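Local coordinates for single-strand DNA-binding protein (Agrobacterium tumefaciens, PDB 3BTP) that binds single-stranded DNA regardless of nucleotide sequence and mediates nuclear uptake of single-stranded T-DNA during plant transformation, at residues 363-375 with 454-466. Numbering follows the deposited sequence.
Sequences MTRDRHVSVDYLL and IVADGPNLREVPD
One water is gripped by four groups where D366 meets R462, E463 and D466: it donates to D366 O (2.6 Å) and D466 OD2 and accepts from R462 NE and E463 N. The site flanks an antiparallel pairing of strands 367-370 and 460-462, neighbours in a closed eight-stranded antiparallel barrel, their N-to-C directions 165° apart over these short segments. H368 and L461 form the hydrogen-bonded pair, with H368 N to L461 O at 3.1 Å and the return bond, L461 N to H368 O, shorter (2.9 Å) but more bent. S370, the N-cap of the following helix, adds S370 N to P459 O at 2.7 Å, and Y373 lays CD1 against P459 CG.

On the face bearing R367 and R462, the two guanidiniums stack, centres 3.9 Å apart and planes 12° from parallel. R462 reaches there by bending at chi2 and chi3, and a salt bridge from R462 NH2 to D466 OD2, whose hydrogen bond is weak, probably offsets its charge; R367 NH2 pairs with an acidic side chain of another protein's chain.

Beyond the strands, P465 CB lies over one face of the R365 guanidinium, 3.5 Å from R365 CZ. E463 OE2 receives D366 N at 2.7 Å on its anti side, 29° out of the carboxylate plane.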
ATOM      1  N   MET A 363     -10.467  -2.789  25.992  1.00 45.46           N
ATOM      2  CA  MET A 363     -10.020  -1.949  24.834  1.00 46.31           C
ATOM      3  C   MET A 363      -8.846  -2.545  24.112  1.00 44.29           C
ATOM      4  O   MET A 363      -7.822  -2.869  24.729  1.00 44.36           O
ATOM      5  CB  MET A 363      -9.645  -0.504  25.234  1.00 47.65           C
ATOM      6  CG  MET A 363     -10.792   0.346  25.783  1.00 51.15           C
ATOM      7  SD  MET A 363     -12.003   0.898  24.562  1.00 60.86           S
ATOM      8  CE  MET A 363     -11.739   2.703  24.579  1.00 57.04           C
ATOM      9  N   THR A 364      -9.014  -2.677  22.799  1.00 42.07           N
ATOM     10  CA  THR A 364      -8.019  -3.181  21.854  1.00 39.26           C
ATOM     11  C   THR A 364      -6.718  -2.309  21.737  1.00 36.72           C
ATOM     12  O   THR A 364      -6.661  -1.207  22.279  1.00 35.93           O
ATOM     13  CB  THR A 364      -8.715  -3.398  20.493  1.00 39.79           C
ATOM     14  OG1 THR A 364      -7.965  -4.312  19.710  1.00 45.56           O
ATOM     15  CG2 THR A 364      -8.900  -2.135  19.686  1.00 39.22           C
ATOM     16  N   ARG A 365      -5.671  -2.810  21.082  1.00 33.19           N
ATOM     17  CA  ARG A 365      -4.442  -2.027  20.908  1.00 31.68           C
ATOM     18  C   ARG A 365      -4.591  -0.767  20.028  1.00 30.74           C
ATOM     19  O   ARG A 365      -5.428  -0.701  19.139  1.00 30.67           O
ATOM     20  CB  ARG A 365      -3.311  -2.912  20.388  1.00 31.87           C
ATOM     21  CG  ARG A 365      -2.723  -3.781  21.493  1.00 30.98           C
ATOM     22  CD  ARG A 365      -1.612  -4.710  21.037  1.00 33.79           C
ATOM     23  NE  ARG A 365      -1.148  -5.465  22.213  1.00 42.23           N
ATOM     24  CZ  ARG A 365      -0.666  -6.706  22.190  1.00 44.88           C
ATOM     25  NH1 ARG A 365      -0.548  -7.366  21.036  1.00 46.51           N
ATOM     26  NH2 ARG A 365      -0.290  -7.294  23.331  1.00 46.64           N
ATOM     27  N   ASP A 366      -3.777   0.243  20.308  1.00 29.32           N
ATOM     28  CA  ASP A 366      -3.718   1.437  19.484  1.00 27.28           C
ATOM     29  C   ASP A 366      -3.185   1.142  18.096  1.00 26.33           C
ATOM     30  O   ASP A 366      -2.340   0.267  17.933  1.00 26.79           O
ATOM     31  CB  ASP A 366      -2.952   2.564  20.173  1.00 26.15           C
ATOM     32  CG  ASP A 366      -3.673   3.092  21.382  1.00 26.27           C
ATOM     33  OD1 ASP A 366      -4.901   2.886  21.471  1.00 30.49           O
ATOM     34  OD2 ASP A 366      -3.048   3.688  22.288  1.00 29.46           O
ATOM     35  N   ARG A 367      -3.721   1.847  17.085  1.00 24.17           N
ATOM     36  CA  ARG A 367      -3.260   1.679  15.719  1.00 22.48           C
ATOM     37  C   ARG A 367      -3.557   2.972  15.031  1.00 22.16           C
ATOM     38  O   ARG A 367      -4.722   3.255  14.771  1.00 21.20           O
ATOM     39  CB  ARG A 367      -3.949   0.482  15.005  1.00 22.99           C
ATOM     40  CG  ARG A 367      -3.459   0.337  13.566  1.00 21.12           C
ATOM     41  CD  ARG A 367      -3.650  -1.030  12.972  1.00 17.29           C
ATOM     42  NE  ARG A 367      -3.002  -1.101  11.627  1.00 20.83           N
ATOM     43  CZ  ARG A 367      -3.150  -2.091  10.729  1.00 19.53           C
ATOM     44  NH1 ARG A 367      -3.887  -3.161  11.005  1.00 17.74           N
ATOM     45  NH2 ARG A 367      -2.467  -2.072   9.579  1.00 18.66           N
ATOM     46  N   HIS A 368      -2.507   3.761  14.758  1.00 20.15           N
ATOM     47  CA  HIS A 368      -2.651   5.130  14.283  1.00 19.94           C
ATOM     48  C   HIS A 368      -2.398   5.184  12.769  1.00 19.21           C
ATOM     49  O   HIS A 368      -1.327   4.823  12.311  1.00 20.71           O
ATOM     50  CB  HIS A 368      -1.555   5.943  15.017  1.00 20.30           C
ATOM     51  CG  HIS A 368      -1.779   6.053  16.492  1.00 20.40           C
ATOM     52  ND1 HIS A 368      -1.177   5.219  17.412  1.00 25.15           N
ATOM     53  CD2 HIS A 368      -2.564   6.889  17.206  1.00 19.98           C
ATOM     54  CE1 HIS A 368      -1.565   5.544  18.625  1.00 20.67           C
ATOM     55  NE2 HIS A 368      -2.394   6.567  18.532  1.00 21.63           N
ATOM     56  N   VAL A 369      -3.342   5.640  11.984  1.00 18.29           N
ATOM     57  CA  VAL A 369      -3.204   5.508  10.587  1.00 17.53           C
ATOM     58  C   VAL A 369      -3.053   6.924  10.118  1.00 18.20           C
ATOM     59  O   VAL A 369      -3.787   7.846  10.560  1.00 18.93           O
ATOM     60  CB  VAL A 369      -4.429   4.747   9.921  1.00 18.75           C
ATOM     61  CG1 VAL A 369      -4.428   4.888   8.420  1.00 15.04           C
ATOM     62  CG2 VAL A 369      -4.437   3.210  10.319  1.00 18.55           C
ATOM     63  N   SER A 370      -2.098   7.114   9.232  1.00 16.69           N
ATOM     64  CA  SER A 370      -1.892   8.395   8.569  1.00 16.88           C
ATOM     65  C   SER A 370      -3.204   8.973   8.014  1.00 18.15           C
ATOM     66  O   SER A 370      -3.919   8.307   7.279  1.00 18.35           O
ATOM     67  CB  SER A 370      -0.935   8.161   7.423  1.00 14.86           C
ATOM     68  OG  SER A 370      -0.798   9.336   6.680  1.00 16.00           O
ATOM     69  N   VAL A 371      -3.490  10.219   8.327  1.00 18.44           N
ATOM     70  CA  VAL A 371      -4.663  10.902   7.806  1.00 18.58           C
ATOM     71  C   VAL A 371      -4.680  11.159   6.282  1.00 19.82           C
ATOM     72  O   VAL A 371      -5.694  10.995   5.633  1.00 18.30           O
ATOM     73  CB  VAL A 371      -4.875  12.269   8.620  1.00 18.86           C
ATOM     74  CG1 VAL A 371      -5.867  13.204   7.964  1.00 14.20           C
ATOM     75  CG2 VAL A 371      -5.242  11.983  10.153  1.00 15.00           C
ATOM     76  N   ASP A 372      -3.574  11.664   5.759  1.00 20.43           N
ATOM     77  CA  ASP A 372      -3.305  11.765   4.358  1.00 22.36           C
ATOM     78  C   ASP A 372      -3.581  10.477   3.539  1.00 23.50           C
ATOM     79  O   ASP A 372      -4.302  10.507   2.530  1.00 24.24           O
ATOM     80  CB  ASP A 372      -1.837  12.136   4.212  1.00 24.00           C
ATOM     81  CG  ASP A 372      -1.389  12.150   2.759  1.00 31.21           C
ATOM     82  OD1 ASP A 372      -1.851  13.053   2.036  1.00 35.17           O
ATOM     83  OD2 ASP A 372      -0.604  11.226   2.342  1.00 41.34           O
ATOM     84  N   TYR A 373      -2.977   9.367   3.940  1.00 22.27           N
ATOM     85  CA  TYR A 373      -3.325   8.049   3.406  1.00 22.14           C
ATOM     86  C   TYR A 373      -4.859   7.819   3.344  1.00 22.11           C
ATOM     87  O   TYR A 373      -5.436   7.488   2.307  1.00 20.39           O
ATOM     88  CB  TYR A 373      -2.615   6.932   4.240  1.00 21.41           C
ATOM     89  CG  TYR A 373      -2.821   5.554   3.692  1.00 21.36           C
ATOM     90  CD1 TYR A 373      -2.003   5.041   2.655  1.00 20.23           C
ATOM     91  CD2 TYR A 373      -3.844   4.777   4.151  1.00 21.28           C
ATOM     92  CE1 TYR A 373      -2.198   3.747   2.119  1.00 17.19           C
ATOM     93  CE2 TYR A 373      -4.087   3.502   3.607  1.00 21.97           C
ATOM     94  CZ  TYR A 373      -3.279   3.003   2.599  1.00 20.46           C
ATOM     95  OH  TYR A 373      -3.568   1.727   2.160  1.00 22.52           O
ATOM     96  N   LEU A 374      -5.502   7.961   4.484  1.00 21.98           N
ATOM     97  CA  LEU A 374      -6.910   7.778   4.558  1.00 22.96           C
ATOM     98  C   LEU A 374      -7.728   8.691   3.636  1.00 23.09           C
ATOM     99  O   LEU A 374      -8.585   8.206   2.886  1.00 24.67           O
ATOM    100  CB  LEU A 374      -7.343   7.881   6.010  1.00 22.69           C
ATOM    101  CG  LEU A 374      -8.676   7.336   6.485  1.00 24.68           C
ATOM    102  CD1 LEU A 374      -8.834   5.784   6.312  1.00 23.12           C
ATOM    103  CD2 LEU A 374      -8.865   7.789   7.962  1.00 23.71           C
ATOM    104  N   LEU A 375      -7.487   9.986   3.690  1.00 22.12           N
ATOM    105  CA  LEU A 375      -8.227  10.953   2.918  1.00 22.64           C
ATOM    106  C   LEU A 375      -7.975  10.890   1.400  1.00 24.27           C
ATOM    107  O   LEU A 375      -8.888  11.189   0.614  1.00 23.94           O
ATOM    108  CB  LEU A 375      -7.914  12.379   3.395  1.00 20.34           C
ATOM    109  CG  LEU A 375      -8.842  12.971   4.474  1.00 23.60           C
ATOM    110  CD1 LEU A 375      -9.018  12.119   5.779  1.00 19.77           C
ATOM    111  CD2 LEU A 375      -8.378  14.353   4.814  1.00 21.63           C
ATOM    112  N   ILE A 454       5.101   3.725  20.432  1.00 24.78           N
ATOM    113  CA  ILE A 454       4.580   3.423  19.132  1.00 21.75           C
ATOM    114  C   ILE A 454       5.657   3.383  18.043  1.00 21.12           C
ATOM    115  O   ILE A 454       6.635   4.074  18.118  1.00 22.09           O
ATOM    116  CB  ILE A 454       3.304   4.291  18.793  1.00 21.58           C
ATOM    117  CG1 ILE A 454       3.606   5.768  18.705  1.00 19.07           C
ATOM    118  CG2 ILE A 454       2.189   4.035  19.853  1.00 21.42           C
ATOM    119  CD1 ILE A 454       2.394   6.515  18.346  1.00 12.34           C
ATOM    120  N   VAL A 455       5.462   2.581  17.019  1.00 21.89           N
ATOM    121  CA  VAL A 455       6.472   2.392  16.028  1.00 22.66           C
ATOM    122  C   VAL A 455       5.933   2.668  14.631  1.00 23.24           C
ATOM    123  O   VAL A 455       4.961   2.069  14.265  1.00 23.86           O
ATOM    124  CB  VAL A 455       7.095   0.896  16.094  1.00 22.83           C
ATOM    125  CG1 VAL A 455       8.187   0.746  15.024  1.00 21.99           C
ATOM    126  CG2 VAL A 455       7.678   0.592  17.532  1.00 21.67           C
ATOM    127  N   ALA A 456       6.625   3.505  13.845  1.00 24.63           N
ATOM    128  CA  ALA A 456       6.235   3.840  12.496  1.00 26.04           C
ATOM    129  C   ALA A 456       6.572   2.712  11.509  1.00 27.11           C
ATOM    130  O   ALA A 456       7.638   2.166  11.514  1.00 26.99           O
ATOM    131  CB  ALA A 456       6.887   5.177  12.060  1.00 25.48           C
ATOM    132  N   ASP A 457       5.629   2.358  10.659  1.00 28.33           N
ATOM    133  CA  ASP A 457       5.782   1.173   9.827  1.00 28.74           C
ATOM    134  C   ASP A 457       4.814   1.378   8.692  1.00 27.98           C
ATOM    135  O   ASP A 457       3.646   1.012   8.813  1.00 27.75           O
ATOM    136  CB  ASP A 457       5.342  -0.031  10.650  1.00 31.45           C
ATOM    137  CG  ASP A 457       5.356  -1.344   9.856  1.00 37.20           C
ATOM    138  OD1 ASP A 457       6.292  -1.569   8.997  1.00 39.96           O
ATOM    139  OD2 ASP A 457       4.417  -2.146  10.136  1.00 42.16           O
ATOM    140  N   GLY A 458       5.282   1.972   7.609  1.00 25.35           N
ATOM    141  CA  GLY A 458       4.419   2.490   6.588  1.00 24.87           C
ATOM    142  C   GLY A 458       3.657   3.745   7.035  1.00 24.39           C
ATOM    143  O   GLY A 458       4.154   4.549   7.844  1.00 24.01           O
ATOM    144  N   PRO A 459       2.463   3.960   6.464  1.00 23.84           N
ATOM    145  CA  PRO A 459       1.582   5.053   6.846  1.00 23.02           C
ATOM    146  C   PRO A 459       0.732   4.761   8.079  1.00 24.08           C
ATOM    147  O   PRO A 459      -0.400   5.240   8.187  1.00 25.22           O
ATOM    148  CB  PRO A 459       0.777   5.323   5.578  1.00 21.96           C
ATOM    149  CG  PRO A 459       0.785   4.095   4.838  1.00 22.90           C
ATOM    150  CD  PRO A 459       1.931   3.208   5.324  1.00 23.73           C
ATOM    151  N   ASN A 460       1.296   4.004   9.025  1.00 22.98           N
ATOM    152  CA  ASN A 460       0.674   3.823  10.294  1.00 22.69           C
ATOM    153  C   ASN A 460       1.743   3.568  11.415  1.00 23.84           C
ATOM    154  O   ASN A 460       2.877   3.162  11.132  1.00 23.26           O
ATOM    155  CB  ASN A 460      -0.472   2.802  10.214  1.00 22.09           C
ATOM    156  CG  ASN A 460      -0.016   1.314  10.127  1.00 23.99           C
ATOM    157  OD1 ASN A 460       1.163   0.966   9.970  1.00 19.21           O
ATOM    158  ND2 ASN A 460      -0.984   0.444  10.291  1.00 18.32           N
ATOM    159  N   LEU A 461       1.373   3.890  12.663  1.00 24.30           N
ATOM    160  CA  LEU A 461       2.177   3.636  13.831  1.00 22.64           C
ATOM    161  C   LEU A 461       1.524   2.499  14.556  1.00 23.48           C
ATOM    162  O   LEU A 461       0.332   2.500  14.756  1.00 21.93           O
ATOM    163  CB  LEU A 461       2.244   4.863  14.731  1.00 21.87           C
ATOM    164  CG  LEU A 461       2.849   6.243  14.256  1.00 23.54           C
ATOM    165  CD1 LEU A 461       3.900   6.190  13.182  1.00 20.55           C
ATOM    166  CD2 LEU A 461       1.879   7.138  13.804  1.00 23.24           C
ATOM    167  N   ARG A 462       2.355   1.537  14.985  1.00 24.95           N
ATOM    168  CA  ARG A 462       1.929   0.329  15.672  1.00 23.94           C
ATOM    169  C   ARG A 462       2.593   0.187  17.048  1.00 24.85           C
ATOM    170  O   ARG A 462       3.685   0.682  17.301  1.00 26.24           O
ATOM    171  CB  ARG A 462       2.252  -0.873  14.786  1.00 23.88           C
ATOM    172  CG  ARG A 462       1.683  -0.824  13.367  1.00 23.21           C
ATOM    173  CD  ARG A 462       0.143  -0.869  13.226  1.00 23.65           C
ATOM    174  NE  ARG A 462      -0.545  -1.940  14.017  1.00 25.94           N
ATOM    175  CZ  ARG A 462      -0.734  -3.188  13.551  1.00 25.67           C
ATOM    176  NH1 ARG A 462      -0.324  -3.527  12.372  1.00 18.52           N
ATOM    177  NH2 ARG A 462      -1.334  -4.114  14.268  1.00 25.89           N
ATOM    178  N   GLU A 463       1.881  -0.442  17.958  1.00 26.01           N
ATOM    179  CA  GLU A 463       2.406  -0.909  19.221  1.00 26.22           C
ATOM    180  C   GLU A 463       3.454  -1.982  18.991  1.00 26.81           C
ATOM    181  O   GLU A 463       3.413  -2.745  18.027  1.00 25.54           O
ATOM    182  CB  GLU A 463       1.244  -1.446  20.082  1.00 25.55           C
ATOM    183  CG  GLU A 463       0.289  -0.375  20.546  1.00 24.78           C
ATOM    184  CD  GLU A 463      -0.524  -0.781  21.790  1.00 31.42           C
ATOM    185  OE1 GLU A 463       0.053  -1.602  22.585  1.00 29.95           O
ATOM    186  OE2 GLU A 463      -1.707  -0.254  21.980  1.00 28.04           O
ATOM    187  N   VAL A 464       4.414  -2.042  19.894  1.00 30.05           N
ATOM    188  CA  VAL A 464       5.530  -2.996  19.710  1.00 32.53           C
ATOM    189  C   VAL A 464       5.060  -4.493  19.571  1.00 32.57           C
ATOM    190  O   VAL A 464       5.525  -5.193  18.647  1.00 33.40           O
ATOM    191  CB  VAL A 464       6.571  -2.866  20.838  1.00 31.90           C
ATOM    192  CG1 VAL A 464       7.622  -3.932  20.703  1.00 32.26           C
ATOM    193  CG2 VAL A 464       7.175  -1.461  20.879  1.00 34.56           C
ATOM    194  N   PRO A 465       4.202  -4.995  20.510  1.00 32.92           N
ATOM    195  CA  PRO A 465       3.712  -6.392  20.344  1.00 33.94           C
ATOM    196  C   PRO A 465       2.910  -6.722  19.083  1.00 35.59           C
ATOM    197  O   PRO A 465       2.616  -7.884  18.873  1.00 34.61           O
ATOM    198  CB  PRO A 465       2.822  -6.618  21.571  1.00 34.40           C
ATOM    199  CG  PRO A 465       2.588  -5.265  22.168  1.00 33.78           C
ATOM    200  CD  PRO A 465       3.752  -4.398  21.792  1.00 31.19           C
ATOM    201  N   ASP A 466       2.565  -5.720  18.266  1.00 37.29           N
ATOM    202  CA  ASP A 466       1.893  -5.937  17.000  1.00 38.45           C
ATOM    203  C   ASP A 466       2.869  -6.127  15.857  1.00 39.74           C
ATOM    204  O   ASP A 466       2.457  -6.465  14.736  1.00 40.62           O
ATOM    205  CB  ASP A 466       0.958  -4.783  16.693  1.00 38.71           C
ATOM    206  CG  ASP A 466      -0.438  -5.033  17.181  1.00 41.54           C
ATOM    207  OD1 ASP A 466      -0.755  -6.236  17.347  1.00 45.46           O
ATOM    208  OD2 ASP A 466      -1.225  -4.059  17.377  1.00 42.76           O
TER
HETATM  209  O   HOH W   1      -0.894  -1.529  16.736  1.00 18.69           O